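Local coordinates for protein similar to yteR (Bacilus subtilis) (Clostridium acetobutylicum, PDB 4WU0) that probably acts as a family 105 glycoside hydrolase on unsaturated rhamnogalacturonan fragments derived from pectin, at residues 211-216 and 225-230; 316-321 and 337-342; 29-34 and 48-53. One frame throughout, in Å; residues are numbered along the deposited sequence.

Contact 1: 211-216 and 225-230; sequences DTIEVL and ALIKIL
Ile213 pushes its side chain between two successive residues of the facing helix, Leu226 and Ile227. Its longer branch and the side chain of Leu226 slide past each other in opposite directions, with CG1 of Ile213 3.8 Å from CB of Leu226. The end of that branch goes on to the backbone: CD1 of Ile213 lies 3.8 Å from the carbonyl O of Leu226. Beyond it, CD1 of Ile213 also meets CD2 of Leu230, one turn further along, at 4.3 Å. The short branch serves the other neighbour. With CG2 anti to the backbone N and CG1 beside it (chi1 -64°), CG2 of Ile213 comes within 3.8 Å of CG1 of Ile227, and the two isoleucine side chains cross at about a right angle. Two branches splayed from one CB let a single residue touch two neighbours at once. This is a helical hairpin of the (α/α)6-barrel adopted by unsaturated glycuronyl hydrolases of families 88 and 105: segments 211-215 and 225-230, on helices 199-215 and 223-240, run nearly antiparallel (153°), their axes 10.2 Å apart at closest. Leu226 reaches back with its CD2 methyl toward CG2 of Thr212, 4.2 Å away, and toward CD1 of Leu216, 4.4 Å away. Threonine suits this buried place because its methyl joins the apolar seam while its hydroxyl OG1 bonds to Ala208 O of its own helix and to Thr137 OG1. Helix 152-166 covers Leu216 through Phe152 and Thr156, and Tyr282 touches both Ile213 and Ile227.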
loop_
_atom_site.group_PDB
_atom_site.type_symbol
_atom_site.label_atom_id
_atom_site.label_comp_id
_atom_site.label_asym_id
_atom_site.label_seq_id
_atom_site.Cartn_x
_atom_site.Cartn_y
_atom_site.Cartn_z
ATOM N N ASP A 211 5.328 -6.931 -3.693
ATOM C CA ASP A 211 6.298 -6.887 -2.617
ATOM C C ASP A 211 6.392 -8.229 -1.874
ATOM O O ASP A 211 7.458 -8.580 -1.337
ATOM C CB ASP A 211 5.947 -5.792 -1.629
ATOM C CG ASP A 211 6.060 -4.384 -2.212
ATOM O OD1 ASP A 211 6.626 -4.205 -3.322
ATOM O OD2 ASP A 211 5.619 -3.433 -1.508
ATOM N N THR A 212 5.289 -8.973 -1.821
ATOM C CA THR A 212 5.306 -10.273 -1.156
ATOM C C THR A 212 5.968 -11.345 -2.030
ATOM O O THR A 212 6.810 -12.121 -1.568
ATOM C CB THR A 212 3.886 -10.707 -0.762
ATOM O OG1 THR A 212 3.412 -9.835 0.265
ATOM C CG2 THR A 212 3.853 -12.137 -0.241
ATOM N N ILE A 213 5.625 -11.358 -3.313
ATOM C CA ILE A 213 6.184 -12.357 -4.198
ATOM C C ILE A 213 7.698 -12.206 -4.193
ATOM O O ILE A 213 8.425 -13.202 -4.232
ATOM C CB ILE A 213 5.641 -12.216 -5.642
ATOM C CG1 ILE A 213 4.138 -12.461 -5.683
ATOM C CG2 ILE A 213 6.339 -13.197 -6.589
ATOM C CD1 ILE A 213 3.457 -11.918 -6.943
ATOM N N GLU A 214 8.167 -10.956 -4.148
ATOM C CA GLU A 214 9.597 -10.662 -4.193
ATOM C C GLU A 214 10.389 -11.380 -3.098
ATOM O O GLU A 214 11.525 -11.796 -3.329
ATOM C CB GLU A 214 9.830 -9.138 -4.137
ATOM C CG GLU A 214 11.290 -8.729 -4.271
ATOM C CD GLU A 214 11.509 -7.220 -4.175
ATOM O OE1 GLU A 214 10.766 -6.539 -3.426
ATOM O OE2 GLU A 214 12.440 -6.720 -4.844
ATOM N N VAL A 215 9.800 -11.523 -1.906
ATOM C CA VAL A 215 10.506 -12.154 -0.791
ATOM C C VAL A 215 10.192 -13.642 -0.603
ATOM O O VAL A 215 10.796 -14.295 0.247
ATOM C CB VAL A 215 10.307 -11.391 0.547
ATOM C CG1 VAL A 215 10.890 -9.988 0.447
ATOM C CG2 VAL A 215 8.842 -11.371 0.953
ATOM N N LEU A 216 9.275 -14.193 -1.405
ATOM C CA LEU A 216 9.004 -15.632 -1.346
ATOM C C LEU A 216 10.166 -16.495 -1.836
ATOM O O LEU A 216 10.866 -16.136 -2.768
ATOM C CB LEU A 216 7.771 -15.997 -2.174
ATOM C CG LEU A 216 6.390 -15.558 -1.700
ATOM C CD1 LEU A 216 5.347 -16.052 -2.696
ATOM C CD2 LEU A 216 6.103 -16.092 -0.285
ATOM N N ALA A 225 0.700 -19.035 -8.043
ATOM C CA ALA A 225 -0.656 -18.562 -7.814
ATOM C C ALA A 225 -0.703 -17.050 -7.585
ATOM O O ALA A 225 -1.563 -16.356 -8.131
ATOM C CB ALA A 225 -1.288 -19.305 -6.639
ATOM N N LEU A 226 0.196 -16.531 -6.759
ATOM C CA LEU A 226 0.200 -15.096 -6.497
ATOM C C LEU A 226 0.592 -14.310 -7.747
ATOM O O LEU A 226 0.047 -13.242 -8.007
ATOM C CB LEU A 226 1.085 -14.731 -5.304
ATOM C CG LEU A 226 0.400 -14.725 -3.937
ATOM C CD1 LEU A 226 -0.074 -16.107 -3.551
ATOM C CD2 LEU A 226 1.338 -14.155 -2.860
ATOM N N ILE A 227 1.513 -14.848 -8.544
ATOM C CA ILE A 227 1.887 -14.202 -9.790
ATOM C C ILE A 227 0.690 -14.148 -10.744
ATOM O O ILE A 227 0.440 -13.118 -11.379
ATOM C CB ILE A 227 3.118 -14.896 -10.419
ATOM C CG1 ILE A 227 4.352 -14.607 -9.562
ATOM C CG2 ILE A 227 3.371 -14.434 -11.863
ATOM C CD1 ILE A 227 5.572 -15.458 -9.888
ATOM N N LYS A 228 -0.068 -15.238 -10.818
ATOM C CA LYS A 228 -1.264 -15.260 -11.649
ATOM C C LYS A 228 -2.283 -14.216 -11.186
ATOM O O LYS A 228 -2.866 -13.502 -12.006
ATOM C CB LYS A 228 -1.886 -16.666 -11.664
ATOM C CG LYS A 228 -3.163 -16.747 -12.463
ATOM C CD LYS A 228 -3.753 -18.150 -12.371
ATOM C CE LYS A 228 -4.827 -18.392 -13.406
ATOM N NZ LYS A 228 -5.385 -19.779 -13.260
ATOM N N ILE A 229 -2.516 -14.134 -9.878
ATOM C CA ILE A 229 -3.431 -13.143 -9.338
ATOM C C ILE A 229 -2.969 -11.742 -9.721
ATOM O O ILE A 229 -3.766 -10.905 -10.121
ATOM C CB ILE A 229 -3.524 -13.258 -7.783
ATOM C CG1 ILE A 229 -4.212 -14.568 -7.402
ATOM C CG2 ILE A 229 -4.254 -12.056 -7.163
ATOM C CD1 ILE A 229 -4.151 -14.886 -5.919
ATOM N N LEU A 230 -1.669 -11.476 -9.608
ATOM C CA LEU A 230 -1.159 -10.165 -9.996
ATOM C C LEU A 230 -1.413 -9.871 -11.484
ATOM O O LEU A 230 -1.851 -8.765 -11.857
ATOM C CB LEU A 230 0.331 -10.046 -9.666
ATOM C CG LEU A 230 0.997 -8.731 -10.089
ATOM C CD1 LEU A 230 0.367 -7.522 -9.438
ATOM C CD2 LEU A 230 2.483 -8.758 -9.748
#

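Contact 2: 316-321 and 337-342; sequences ICYVAG and SEPIVS
Ile316 and Val341 form an antiparallel hydrogen-bonded pair, and the next pair, Cys317 with Ile340, is non-hydrogen-bonded, their CA atoms 4.7 Å apart. The contact joins the middle strand of a three-stranded antiparallel sheet, 311-317, to its short outer strand 340-341, a small sheet within this mainly helical (α/α)6-barrel protein. Ile316 N donates to Val341 O at 2.9 Å, in the carbonyl plane, and Val341 N returns a bond to Ile316 O at 2.8 Å. One more backbone bond follows just past the strands, where Tyr318 N meets Pro339 O at 2.8 Å and almost straight (172°). Proline has no N-H to give, but here its carbonyl alone is needed.

The beta-branched Ile316 and Val341 suit the extended backbone and lie on one face of the sheet. CG2 of Val341 sits 3.9 Å from CB of Tyr318. With CG anti to the backbone N (chi1 175°), the Tyr318 ring turns away from 337-342 and makes a cation-pi contact with Lys346. The side chain of Cys317 points to the other face, while its backbone N and O bond to Glu263 OE2 and Arg200 NH2. Further on, Glu338 bends at chi2 (-76°) and crosses Val319 obliquely, its OE2 hydrogen-bonded to Tyr334 OH. CG of Glu338 presses to 3.0 Å from O of Val319, a tight fit over a carbonyl that is buried without a polar partner in the model.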
loop_
_atom_site.group_PDB
_atom_site.type_symbol
_atom_site.label_atom_id
_atom_site.label_comp_id
_atom_site.label_asym_id
_atom_site.label_seq_id
_atom_site.Cartn_x
_atom_site.Cartn_y
_atom_site.Cartn_z
ATOM N N ILE A 316 -4.965 13.656 -4.174
ATOM C CA ILE A 316 -4.867 12.446 -3.368
ATOM C C ILE A 316 -6.096 12.324 -2.470
ATOM O O ILE A 316 -6.444 13.240 -1.754
ATOM C CB ILE A 316 -3.607 12.482 -2.494
ATOM C CG1 ILE A 316 -2.344 12.692 -3.343
ATOM C CG2 ILE A 316 -3.530 11.240 -1.641
ATOM C CD1 ILE A 316 -1.202 13.238 -2.536
ATOM N N CYS A 317 -6.751 11.173 -2.504
ATOM C CA CYS A 317 -7.871 10.954 -1.588
ATOM C C CYS A 317 -7.309 10.867 -0.175
ATOM O O CYS A 317 -6.504 9.995 0.102
ATOM C CB CYS A 317 -8.595 9.653 -1.934
ATOM S SG CYS A 317 -9.893 9.280 -0.704
ATOM N N TYR A 318 -7.725 11.740 0.726
ATOM C CA TYR A 318 -7.094 11.788 2.040
ATOM C C TYR A 318 -7.308 10.489 2.851
ATOM O O TYR A 318 -6.386 10.000 3.523
ATOM C CB TYR A 318 -7.572 13.007 2.830
ATOM C CG TYR A 318 -7.054 13.056 4.250
ATOM C CD1 TYR A 318 -5.686 13.103 4.521
ATOM C CD2 TYR A 318 -7.930 13.026 5.322
ATOM C CE1 TYR A 318 -5.224 13.129 5.820
ATOM C CE2 TYR A 318 -7.473 13.061 6.618
ATOM C CZ TYR A 318 -6.121 13.110 6.861
ATOM O OH TYR A 318 -5.669 13.139 8.167
ATOM N N VAL A 319 -8.533 9.982 2.817
ATOM C CA VAL A 319 -8.943 8.843 3.633
ATOM C C VAL A 319 -10.228 8.270 3.053
ATOM O O VAL A 319 -11.068 8.994 2.536
ATOM C CB VAL A 319 -9.167 9.249 5.119
ATOM C CG1 VAL A 319 -10.317 10.255 5.253
ATOM C CG2 VAL A 319 -9.422 8.021 5.998
ATOM N N ALA A 320 -10.360 6.960 3.114
ATOM C CA ALA A 320 -11.637 6.297 2.874
ATOM C C ALA A 320 -11.648 5.008 3.675
ATOM O O ALA A 320 -10.591 4.425 3.959
ATOM C CB ALA A 320 -11.846 5.991 1.421
ATOM N N GLY A 321 -12.849 4.583 4.042
ATOM C CA GLY A 321 -13.052 3.336 4.739
ATOM C C GLY A 321 -14.528 3.006 4.794
ATOM O O GLY A 321 -15.347 3.705 4.204
ATOM N N SER A 337 -17.215 11.854 -1.407
ATOM C CA SER A 337 -17.351 12.809 -0.304
ATOM C C SER A 337 -16.050 13.063 0.457
ATOM O O SER A 337 -15.938 14.071 1.180
ATOM C CB SER A 337 -18.413 12.351 0.705
ATOM O OG SER A 337 -17.893 11.322 1.545
ATOM N N GLU A 338 -15.077 12.164 0.338
ATOM C CA GLU A 338 -13.876 12.289 1.164
ATOM C C GLU A 338 -12.936 13.355 0.586
ATOM O O GLU A 338 -12.986 13.649 -0.611
ATOM C CB GLU A 338 -13.161 10.942 1.321
ATOM C CG GLU A 338 -13.933 9.873 2.137
ATOM C CD GLU A 338 -13.904 10.098 3.642
ATOM O OE1 GLU A 338 -13.668 11.241 4.090
ATOM O OE2 GLU A 338 -14.147 9.125 4.400
ATOM N N PRO A 339 -12.089 13.956 1.437
ATOM C CA PRO A 339 -11.249 15.067 0.948
ATOM C C PRO A 339 -10.255 14.663 -0.134
ATOM O O PRO A 339 -9.736 13.542 -0.111
ATOM C CB PRO A 339 -10.465 15.500 2.189
ATOM C CG PRO A 339 -11.340 15.050 3.349
ATOM C CD PRO A 339 -11.998 13.790 2.901
ATOM N N ILE A 340 -9.979 15.601 -1.034
ATOM C CA ILE A 340 -8.909 15.473 -2.020
ATOM C C ILE A 340 -7.846 16.477 -1.596
ATOM O O ILE A 340 -8.122 17.682 -1.503
ATOM C CB ILE A 340 -9.400 15.797 -3.430
ATOM C CG1 ILE A 340 -10.558 14.877 -3.824
ATOM C CG2 ILE A 340 -8.259 15.681 -4.423
ATOM C CD1 ILE A 340 -11.266 15.325 -5.105
ATOM N N VAL A 341 -6.631 15.988 -1.371
ATOM C CA VAL A 341 -5.567 16.826 -0.847
ATOM C C VAL A 341 -4.264 16.708 -1.610
ATOM O O VAL A 341 -4.079 15.789 -2.417
ATOM C CB VAL A 341 -5.326 16.515 0.651
ATOM C CG1 VAL A 341 -6.578 16.809 1.468
ATOM C CG2 VAL A 341 -4.923 15.084 0.864
ATOM N N SER A 342 -3.365 17.653 -1.332
ATOM C CA SER A 342 -2.006 17.616 -1.861
ATOM C C SER A 342 -0.990 17.219 -0.775
ATOM O O SER A 342 -1.224 17.422 0.424
ATOM C CB SER A 342 -1.640 18.964 -2.446
ATOM O OG SER A 342 -1.605 19.955 -1.421
#

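Contact 3: 29-34 and 48-53; sequences LTLDGI and DFIIKT
Leu31 is the first residue of 29-34 to meet the partner helix, in a hairpin of the (α/α)6-barrel where segments 29-34 and 48-53 run nearly antiparallel (158°, axes 10.0 Å apart). The forked end of Leu31 meets three partners. CD1 of Leu31 reaches toward Thr53, tip to tip, 3.7 Å from CG2. CD2 of Leu31 lies 4.0 Å from CG1 of Ile50, whose side chain slides past in the opposite direction, and it also approaches the ring of Phe49, crossing that side chain at about a right angle. A leucine suits this place because its two methyls diverge beyond CG. Ile50 answers on the backbone as well, its CD1 lying 3.8 Å from O of Leu31.

One turn later, Ile34 divides its branches. CG2 packs on CG1 and CD1 of Ile50, while CD1 of Ile34 comes to 3.6 Å from CE2 of Phe49. Ile34 also leans on Leu352 of helix 345-360, and Ile50 on Ile82 of helix 80-90, which extend the apolar layer to neighbouring helices.

The Phe49 ring, CG anti to the backbone N (chi1 -178°), swings toward these methyls and over the hydroxyl of Thr53. Threonine can be buried here because its own helix takes up its polar end: OG1 of Thr53 donates to Phe49 O at 2.9 Å, and the same oxygen receives Thr53 N from the opposite face of its plane, while OG1 of Thr53 stands 3.8 Å above the Phe49 ring centre.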
loop_
_atom_site.group_PDB
_atom_site.type_symbol
_atom_site.label_atom_id
_atom_site.label_comp_id
_atom_site.label_asym_id
_atom_site.label_seq_id
_atom_site.Cartn_x
_atom_site.Cartn_y
_atom_site.Cartn_z
ATOM N N LEU A 29 5.373 4.171 4.897
ATOM C CA LEU A 29 5.303 4.050 3.440
ATOM C C LEU A 29 6.134 5.148 2.736
ATOM O O LEU A 29 6.879 4.881 1.788
ATOM C CB LEU A 29 3.849 4.132 2.998
ATOM C CG LEU A 29 3.509 4.253 1.522
ATOM C CD1 LEU A 29 4.015 3.088 0.690
ATOM C CD2 LEU A 29 1.999 4.379 1.384
ATOM N N THR A 30 5.995 6.378 3.211
ATOM C CA THR A 30 6.726 7.502 2.644
ATOM C C THR A 30 8.217 7.331 2.925
ATOM O O THR A 30 9.057 7.578 2.060
ATOM C CB THR A 30 6.184 8.828 3.195
ATOM O OG1 THR A 30 4.840 9.008 2.732
ATOM C CG2 THR A 30 7.020 10.011 2.740
ATOM N N LEU A 31 8.557 6.892 4.136
ATOM C CA LEU A 31 9.940 6.648 4.452
ATOM C C LEU A 31 10.545 5.508 3.617
ATOM O O LEU A 31 11.739 5.550 3.280
ATOM C CB LEU A 31 10.124 6.359 5.950
ATOM C CG LEU A 31 9.801 7.529 6.876
ATOM C CD1 LEU A 31 10.000 7.103 8.330
ATOM C CD2 LEU A 31 10.654 8.756 6.572
ATOM N N ASP A 32 9.733 4.495 3.304
ATOM C CA ASP A 32 10.167 3.393 2.448
ATOM C C ASP A 32 10.554 3.949 1.058
ATOM O O ASP A 32 11.485 3.465 0.427
ATOM C CB ASP A 32 9.046 2.338 2.308
ATOM C CG ASP A 32 8.826 1.484 3.582
ATOM O OD1 ASP A 32 9.772 1.328 4.373
ATOM O OD2 ASP A 32 7.708 0.925 3.788
ATOM N N GLY A 33 9.817 4.950 0.576
ATOM C CA GLY A 33 10.174 5.620 -0.663
ATOM C C GLY A 33 11.469 6.404 -0.529
ATOM O O GLY A 33 12.332 6.376 -1.407
ATOM N N ILE A 34 11.619 7.120 0.574
ATOM C CA ILE A 34 12.840 7.886 0.813
ATOM C C ILE A 34 14.047 6.942 0.936
ATOM O O ILE A 34 15.159 7.272 0.543
ATOM C CB ILE A 34 12.680 8.835 2.022
ATOM C CG1 ILE A 34 11.641 9.912 1.672
ATOM C CG2 ILE A 34 14.018 9.487 2.374
ATOM C CD1 ILE A 34 11.260 10.820 2.812
ATOM N N ASP A 48 19.474 9.906 7.358
ATOM C CA ASP A 48 19.329 10.696 8.575
ATOM C C ASP A 48 17.899 11.190 8.776
ATOM O O ASP A 48 17.405 11.195 9.897
ATOM C CB ASP A 48 20.297 11.879 8.572
ATOM C CG ASP A 48 21.737 11.454 8.747
ATOM O OD1 ASP A 48 21.976 10.350 9.283
ATOM O OD2 ASP A 48 22.629 12.238 8.356
ATOM N N PHE A 49 17.229 11.578 7.689
ATOM C CA PHE A 49 15.833 11.980 7.753
ATOM C C PHE A 49 14.941 10.847 8.225
ATOM O O PHE A 49 14.041 11.045 9.028
ATOM C CB PHE A 49 15.335 12.480 6.395
ATOM C CG PHE A 49 13.912 12.955 6.414
ATOM C CD1 PHE A 49 13.590 14.167 6.989
ATOM C CD2 PHE A 49 12.904 12.184 5.867
ATOM C CE1 PHE A 49 12.287 14.617 7.012
ATOM C CE2 PHE A 49 11.585 12.636 5.872
ATOM C CZ PHE A 49 11.289 13.858 6.469
ATOM N N ILE A 50 15.202 9.655 7.715
ATOM C CA ILE A 50 14.437 8.478 8.122
ATOM C C ILE A 50 14.643 8.193 9.601
ATOM O O ILE A 50 13.684 7.987 10.334
ATOM C CB ILE A 50 14.821 7.268 7.270
ATOM C CG1 ILE A 50 14.415 7.516 5.821
ATOM C CG2 ILE A 50 14.114 6.014 7.770
ATOM C CD1 ILE A 50 15.032 6.526 4.859
ATOM N N ILE A 51 15.892 8.231 10.040
ATOM C CA ILE A 51 16.210 7.964 11.428
ATOM C C ILE A 51 15.510 8.966 12.338
ATOM O O ILE A 51 14.871 8.584 13.331
ATOM C CB ILE A 51 17.736 7.994 11.642
ATOM C CG1 ILE A 51 18.388 6.790 10.941
ATOM C CG2 ILE A 51 18.089 8.012 13.124
ATOM C CD1 ILE A 51 19.927 6.850 10.870
ATOM N N LYS A 52 15.631 10.250 12.000
ATOM C CA LYS A 52 15.082 11.314 12.827
ATOM C C LYS A 52 13.568 11.195 12.925
ATOM O O LYS A 52 13.001 11.372 14.004
ATOM C CB LYS A 52 15.483 12.689 12.277
ATOM C CG LYS A 52 14.616 13.851 12.767
ATOM C CD LYS A 52 15.058 15.182 12.172
ATOM C CE LYS A 52 14.770 15.286 10.678
ATOM N NZ LYS A 52 13.334 15.560 10.417
ATOM N N THR A 53 12.916 10.869 11.806
ATOM C CA THR A 53 11.462 10.698 11.798
ATOM C C THR A 53 11.065 9.540 12.745
ATOM O O THR A 53 10.169 9.677 13.592
ATOM C CB THR A 53 10.949 10.434 10.369
ATOM O OG1 THR A 53 11.263 11.562 9.539
ATOM C CG2 THR A 53 9.428 10.192 10.357
#

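Overall arrangement
From the N terminus, contact 3 closes first, joining helix 25-41 to helix 44-54 across a short connection. Contact 1 does the same much later for helices 199-215 and 223-240. Contact 2 comes last, where the chain leaves strand 311-317, passes through helix 332-337 and returns as strand 340-341. The three loops follow in series, with no nesting or crossing. Contacts 1 and 3 are both buried helix pairs, their centres 26 Å apart and nearest atoms about 7 Å. Contact 2 lies at the surface, its centre 29 Å from that of contact 1, on the opposite side of the chain's centre; it joins the last strand, 340-341, to the middle strand of the small sheet just before helix 345-360, which also packs on 29-34.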